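Local atomic coordinates of protein Pcdhgb2 (Mus musculus, PDB entry 5SZR), a protein that probably mediates calcium-dependent cell adhesion through extracellular cadherin domains, of which 3 to 6 are present here, and may help establish and maintain specific neuronal connections. Residues R175-V186 and S197-D207. Numbering follows the deposited sequence.
With CA (calcium ion), chain N; CA (calcium ion), chain M; NAG (2-acetamido-2-deoxy-beta-D-glucopyranose), chain D.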
loop_
_atom_site.group_PDB
_atom_site.type_symbol
_atom_site.label_atom_id
_atom_site.label_comp_id
_atom_site.label_asym_id
_atom_site.label_seq_id
_atom_site.Cartn_x
_atom_site.Cartn_y
_atom_site.Cartn_z
ATOM N N ARG A 175 -2.790 -8.838 -2.287
ATOM C CA ARG A 175 -3.664 -7.919 -1.564
ATOM C C ARG A 175 -3.299 -6.471 -1.851
ATOM O O ARG A 175 -4.181 -5.609 -1.954
ATOM C CB ARG A 175 -3.593 -8.189 -0.062
ATOM C CG ARG A 175 -4.642 -7.433 0.734
ATOM C CD ARG A 175 -4.238 -7.271 2.182
ATOM N NE ARG A 175 -3.114 -6.349 2.328
ATOM C CZ ARG A 175 -3.242 -5.028 2.408
ATOM N NH1 ARG A 175 -4.445 -4.475 2.356
ATOM N NH2 ARG A 175 -2.169 -4.258 2.543
ATOM N N GLU A 176 -2.002 -6.183 -1.984
ATOM C CA GLU A 176 -1.567 -4.811 -2.212
ATOM C C GLU A 176 -2.054 -4.263 -3.550
ATOM O O GLU A 176 -2.126 -3.040 -3.715
ATOM C CB GLU A 176 -0.041 -4.727 -2.110
ATOM C CG GLU A 176 0.490 -4.693 -0.672
ATOM C CD GLU A 176 0.395 -6.035 0.043
ATOM O OE1 GLU A 176 0.691 -7.072 -0.588
ATOM O OE2 GLU A 176 0.026 -6.054 1.238
ATOM N N ALA A 177 -2.408 -5.129 -4.500
ATOM C CA ALA A 177 -2.946 -4.701 -5.788
ATOM C C ALA A 177 -4.470 -4.755 -5.833
ATOM O O ALA A 177 -5.108 -3.777 -6.238
ATOM C CB ALA A 177 -2.355 -5.554 -6.918
ATOM N N ILE A 178 -5.068 -5.873 -5.428
ATOM C CA ILE A 178 -6.524 -6.017 -5.385
ATOM C C ILE A 178 -6.929 -6.638 -4.054
ATOM O O ILE A 178 -6.714 -7.840 -3.841
ATOM C CB ILE A 178 -7.048 -6.865 -6.553
ATOM C CG1 ILE A 178 -6.733 -6.201 -7.893
ATOM C CG2 ILE A 178 -8.541 -7.080 -6.404
ATOM C CD1 ILE A 178 -6.987 -7.093 -9.082
ATOM N N PRO A 179 -7.514 -5.869 -3.138
ATOM C CA PRO A 179 -7.812 -6.412 -1.806
ATOM C C PRO A 179 -9.160 -7.110 -1.709
ATOM O O PRO A 179 -9.373 -7.899 -0.783
ATOM C CB PRO A 179 -7.766 -5.167 -0.911
ATOM C CG PRO A 179 -8.188 -4.058 -1.809
ATOM C CD PRO A 179 -7.673 -4.404 -3.188
ATOM N N GLU A 180 -10.069 -6.836 -2.646
ATOM C CA GLU A 180 -11.425 -7.370 -2.595
ATOM C C GLU A 180 -11.870 -7.788 -3.990
ATOM O O GLU A 180 -11.487 -7.175 -4.989
ATOM C CB GLU A 180 -12.402 -6.338 -2.013
ATOM C CG GLU A 180 -13.717 -6.907 -1.519
ATOM C CD GLU A 180 -14.640 -5.831 -0.978
ATOM O OE1 GLU A 180 -15.527 -5.368 -1.727
ATOM O OE2 GLU A 180 -14.466 -5.436 0.197
ATOM N N TYR A 181 -12.692 -8.837 -4.053
ATOM C CA TYR A 181 -13.191 -9.372 -5.315
ATOM C C TYR A 181 -14.692 -9.607 -5.242
ATOM O O TYR A 181 -15.199 -10.132 -4.246
ATOM C CB TYR A 181 -12.518 -10.700 -5.678
ATOM C CG TYR A 181 -11.113 -10.595 -6.214
ATOM C CD1 TYR A 181 -10.870 -10.107 -7.489
ATOM C CD2 TYR A 181 -10.029 -11.020 -5.457
ATOM C CE1 TYR A 181 -9.582 -10.025 -7.985
ATOM C CE2 TYR A 181 -8.740 -10.941 -5.944
ATOM C CZ TYR A 181 -8.525 -10.446 -7.208
ATOM O OH TYR A 181 -7.245 -10.373 -7.695
ATOM N N ASN A 182 -15.397 -9.241 -6.310
ATOM C CA ASN A 182 -16.799 -9.607 -6.502
ATOM C C ASN A 182 -16.871 -10.559 -7.692
ATOM O O ASN A 182 -16.677 -10.144 -8.840
ATOM C CB ASN A 182 -17.675 -8.374 -6.717
ATOM C CG ASN A 182 -18.144 -7.756 -5.411
ATOM O OD1 ASN A 182 -18.229 -8.435 -4.389
ATOM N ND2 ASN A 182 -18.456 -6.462 -5.441
ATOM N N VAL A 183 -17.142 -11.832 -7.417
ATOM C CA VAL A 183 -17.143 -12.883 -8.430
ATOM C C VAL A 183 -18.584 -13.297 -8.688
ATOM O O VAL A 183 -19.267 -13.797 -7.784
ATOM C CB VAL A 183 -16.290 -14.085 -7.995
ATOM C CG1 VAL A 183 -16.195 -15.108 -9.113
ATOM C CG2 VAL A 183 -14.902 -13.618 -7.572
ATOM N N THR A 184 -19.042 -13.094 -9.922
ATOM C CA THR A 184 -20.406 -13.412 -10.328
ATOM C C THR A 184 -20.422 -14.749 -11.060
ATOM O O THR A 184 -19.791 -14.893 -12.113
ATOM C CB THR A 184 -20.982 -12.314 -11.221
ATOM O OG1 THR A 184 -21.202 -11.129 -10.447
ATOM C CG2 THR A 184 -22.299 -12.765 -11.835
ATOM N N ILE A 185 -21.143 -15.718 -10.507
ATOM C CA ILE A 185 -21.305 -17.032 -11.118
ATOM C C ILE A 185 -22.705 -17.109 -11.717
ATOM O O ILE A 185 -23.699 -16.878 -11.018
ATOM C CB ILE A 185 -21.072 -18.157 -10.098
ATOM C CG1 ILE A 185 -19.603 -18.180 -9.669
ATOM C CG2 ILE A 185 -21.503 -19.500 -10.676
ATOM C CD1 ILE A 185 -19.271 -19.269 -8.681
ATOM N N VAL A 186 -22.785 -17.426 -13.008
ATOM C CA VAL A 186 -24.045 -17.457 -13.744
ATOM C C VAL A 186 -24.366 -18.902 -14.100
ATOM O O VAL A 186 -23.492 -19.644 -14.562
ATOM C CB VAL A 186 -23.980 -16.584 -15.010
ATOM C CG1 VAL A 186 -25.301 -16.639 -15.764
ATOM C CG2 VAL A 186 -23.629 -15.149 -14.647
ATOM N N SER A 197 -29.942 -17.675 -13.712
ATOM C CA SER A 197 -29.791 -16.906 -12.482
ATOM C C SER A 197 -28.304 -16.735 -12.202
ATOM O O SER A 197 -27.455 -17.330 -12.871
ATOM C CB SER A 197 -30.483 -17.586 -11.297
ATOM O OG SER A 197 -29.736 -18.706 -10.853
ATOM N N ASN A 198 -27.983 -15.918 -11.199
ATOM C CA ASN A 198 -26.585 -15.682 -10.858
ATOM C C ASN A 198 -26.441 -15.402 -9.367
ATOM O O ASN A 198 -27.404 -15.040 -8.685
ATOM C CB ASN A 198 -25.984 -14.536 -11.691
ATOM C CG ASN A 198 -26.671 -13.196 -11.451
ATOM O OD1 ASN A 198 -26.832 -12.751 -10.314
ATOM N ND2 ASN A 198 -27.062 -12.538 -12.536
ATOM N N VAL A 199 -25.214 -15.578 -8.871
ATOM C CA VAL A 199 -24.859 -15.262 -7.493
ATOM C C VAL A 199 -23.502 -14.570 -7.489
ATOM O O VAL A 199 -22.601 -14.934 -8.253
ATOM C CB VAL A 199 -24.829 -16.513 -6.590
ATOM C CG1 VAL A 199 -26.229 -17.084 -6.414
ATOM C CG2 VAL A 199 -23.885 -17.563 -7.156
ATOM N N ILE A 200 -23.358 -13.573 -6.622
ATOM C CA ILE A 200 -22.131 -12.795 -6.505
ATOM C C ILE A 200 -21.417 -13.230 -5.234
ATOM O O ILE A 200 -21.968 -13.113 -4.133
ATOM C CB ILE A 200 -22.418 -11.287 -6.498
ATOM C CG1 ILE A 200 -23.141 -10.897 -7.791
ATOM C CG2 ILE A 200 -21.128 -10.502 -6.327
ATOM C CD1 ILE A 200 -23.594 -9.463 -7.835
ATOM N N ILE A 201 -20.205 -13.753 -5.390
ATOM C CA ILE A 201 -19.367 -14.154 -4.268
ATOM C C ILE A 201 -18.363 -13.040 -4.022
ATOM O O ILE A 201 -17.588 -12.685 -4.919
ATOM C CB ILE A 201 -18.646 -15.482 -4.544
ATOM C CG1 ILE A 201 -19.645 -16.566 -4.945
ATOM C CG2 ILE A 201 -17.846 -15.913 -3.325
ATOM C CD1 ILE A 201 -18.998 -17.890 -5.251
ATOM N N THR A 202 -18.380 -12.488 -2.812
ATOM C CA THR A 202 -17.427 -11.461 -2.416
ATOM C C THR A 202 -16.231 -12.116 -1.738
ATOM O O THR A 202 -16.397 -12.917 -0.812
ATOM C CB THR A 202 -18.078 -10.445 -1.478
ATOM O OG1 THR A 202 -19.051 -9.680 -2.204
ATOM C CG2 THR A 202 -17.030 -9.506 -0.895
ATOM N N LEU A 203 -15.032 -11.777 -2.204
ATOM C CA LEU A 203 -13.794 -12.343 -1.684
ATOM C C LEU A 203 -12.976 -11.265 -0.989
ATOM O O LEU A 203 -12.694 -10.211 -1.574
ATOM C CB LEU A 203 -12.972 -12.986 -2.803
ATOM C CG LEU A 203 -13.668 -14.166 -3.479
ATOM C CD1 LEU A 203 -12.748 -14.826 -4.499
ATOM C CD2 LEU A 203 -14.128 -15.161 -2.427
ATOM N N HIS A 204 -12.603 -11.532 0.256
ATOM C CA HIS A 204 -11.710 -10.674 1.018
ATOM C C HIS A 204 -10.324 -11.306 1.014
ATOM O O HIS A 204 -10.161 -12.446 1.459
ATOM C CB HIS A 204 -12.219 -10.490 2.445
ATOM C CG HIS A 204 -13.433 -9.620 2.542
ATOM N ND1 HIS A 204 -13.754 -8.683 1.584
ATOM C CD2 HIS A 204 -14.404 -9.544 3.484
ATOM C CE1 HIS A 204 -14.870 -8.068 1.930
ATOM N NE2 HIS A 204 -15.285 -8.571 3.078
ATOM N N ILE A 205 -9.341 -10.578 0.497
ATOM C CA ILE A 205 -7.970 -11.068 0.428
ATOM C C ILE A 205 -7.238 -10.611 1.682
ATOM O O ILE A 205 -7.101 -9.406 1.920
ATOM C CB ILE A 205 -7.258 -10.566 -0.836
ATOM C CG1 ILE A 205 -8.058 -10.927 -2.093
ATOM C CG2 ILE A 205 -5.852 -11.138 -0.909
ATOM C CD1 ILE A 205 -8.155 -12.414 -2.359
ATOM N N SER A 206 -6.777 -11.565 2.488
ATOM C CA SER A 206 -6.087 -11.245 3.731
ATOM C C SER A 206 -4.590 -11.046 3.485
ATOM O O SER A 206 -4.023 -11.529 2.500
ATOM C CB SER A 206 -6.317 -12.340 4.777
ATOM O OG SER A 206 -5.864 -13.595 4.309
ATOM N N ASP A 207 -3.952 -10.329 4.404
ATOM C CA ASP A 207 -2.582 -9.870 4.207
ATOM C C ASP A 207 -1.561 -10.903 4.664
ATOM O O ASP A 207 -1.776 -11.634 5.635
ATOM C CB ASP A 207 -2.343 -8.553 4.951
ATOM C CG ASP A 207 -0.945 -7.991 4.714
ATOM O OD1 ASP A 207 -0.617 -7.684 3.547
ATOM O OD2 ASP A 207 -0.181 -7.844 5.694
HETATM CA CA CA N . 1.120 -8.077 2.042
HETATM CA CA CA M . 1.264 -8.967 -1.792
HETATM C C1 NAG D . -18.909 -5.773 -4.253
HETATM C C2 NAG D . -18.119 -4.490 -4.002
HETATM C C3 NAG D . -18.577 -3.847 -2.700
HETATM C C4 NAG D . -20.077 -3.586 -2.744
HETATM C C5 NAG D . -20.823 -4.888 -3.042
HETATM C C6 NAG D . -22.315 -4.697 -3.211
HETATM C C7 NAG D . -15.840 -4.248 -4.882
HETATM C C8 NAG D . -14.397 -4.609 -4.700
HETATM N N2 NAG D . -16.686 -4.743 -3.973
HETATM O O3 NAG D . -17.859 -2.638 -2.486
HETATM O O4 NAG D . -20.506 -3.037 -1.500
HETATM O O5 NAG D . -20.334 -5.474 -4.263
HETATM O O6 NAG D . -22.614 -3.931 -4.370
HETATM O O7 NAG D . -16.223 -3.539 -5.809
HETATM O O HOH W 1 3.198 -7.603 -2.629
HETATM O O HOH W 2 1.538 -10.489 -3.619
#
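R175 and D207 meet where the loop before strand 180-189 and the end of strand 196-206 arrive at the calcium sites. NE of R175 donates to OD1 of D207 (3.1 Å) from above the carboxylate plane, the two flat groups standing 84° apart. The bend at chi3 (70°) brings NH2 back to OE2 of E176 at 3.1 Å. OE2 of E176 and OD1 of D207 are 2.9 Å apart because both bind one calcium ion; OE1 of E176 also serves a second. E121, V208, D210 and D243 complete the D207 site, the linker calcium site between consecutive cadherin domains. OD2 of D207 turns to N247. A methionine in place of R175 would probably leave OD1 of D207 and OE2 of E176 without their N-H donors and the compensating charge.

Beyond, the strands run antiparallel, and N-H and C=O groups of Y181 with L203, V183 with I201 and I185 with V199 satisfy one another; I205 N adds a bond to P179 O. T202 OG1 donates to N182 OD1 (2.6 Å), nearly along the C=O axis, while ND2 carries the N-linked glycan. With chi1 at -162° and the chain extended beyond CG, the E180 carboxylate reaches the sugar, OE1 accepting its N2 (2.6 Å); OE2 lies at the H204 ring edge.

V183, I185, I201 and L203 pack against strands 128-135 and 155-159 of the opposing sheet in the cadherin sandwich, V199 and I201 also against 109-113, and Y181 leans on loop residue E153. Within their own sheet, strand 145-149 flanks 180-189 and strand 119-120 flanks 196-206.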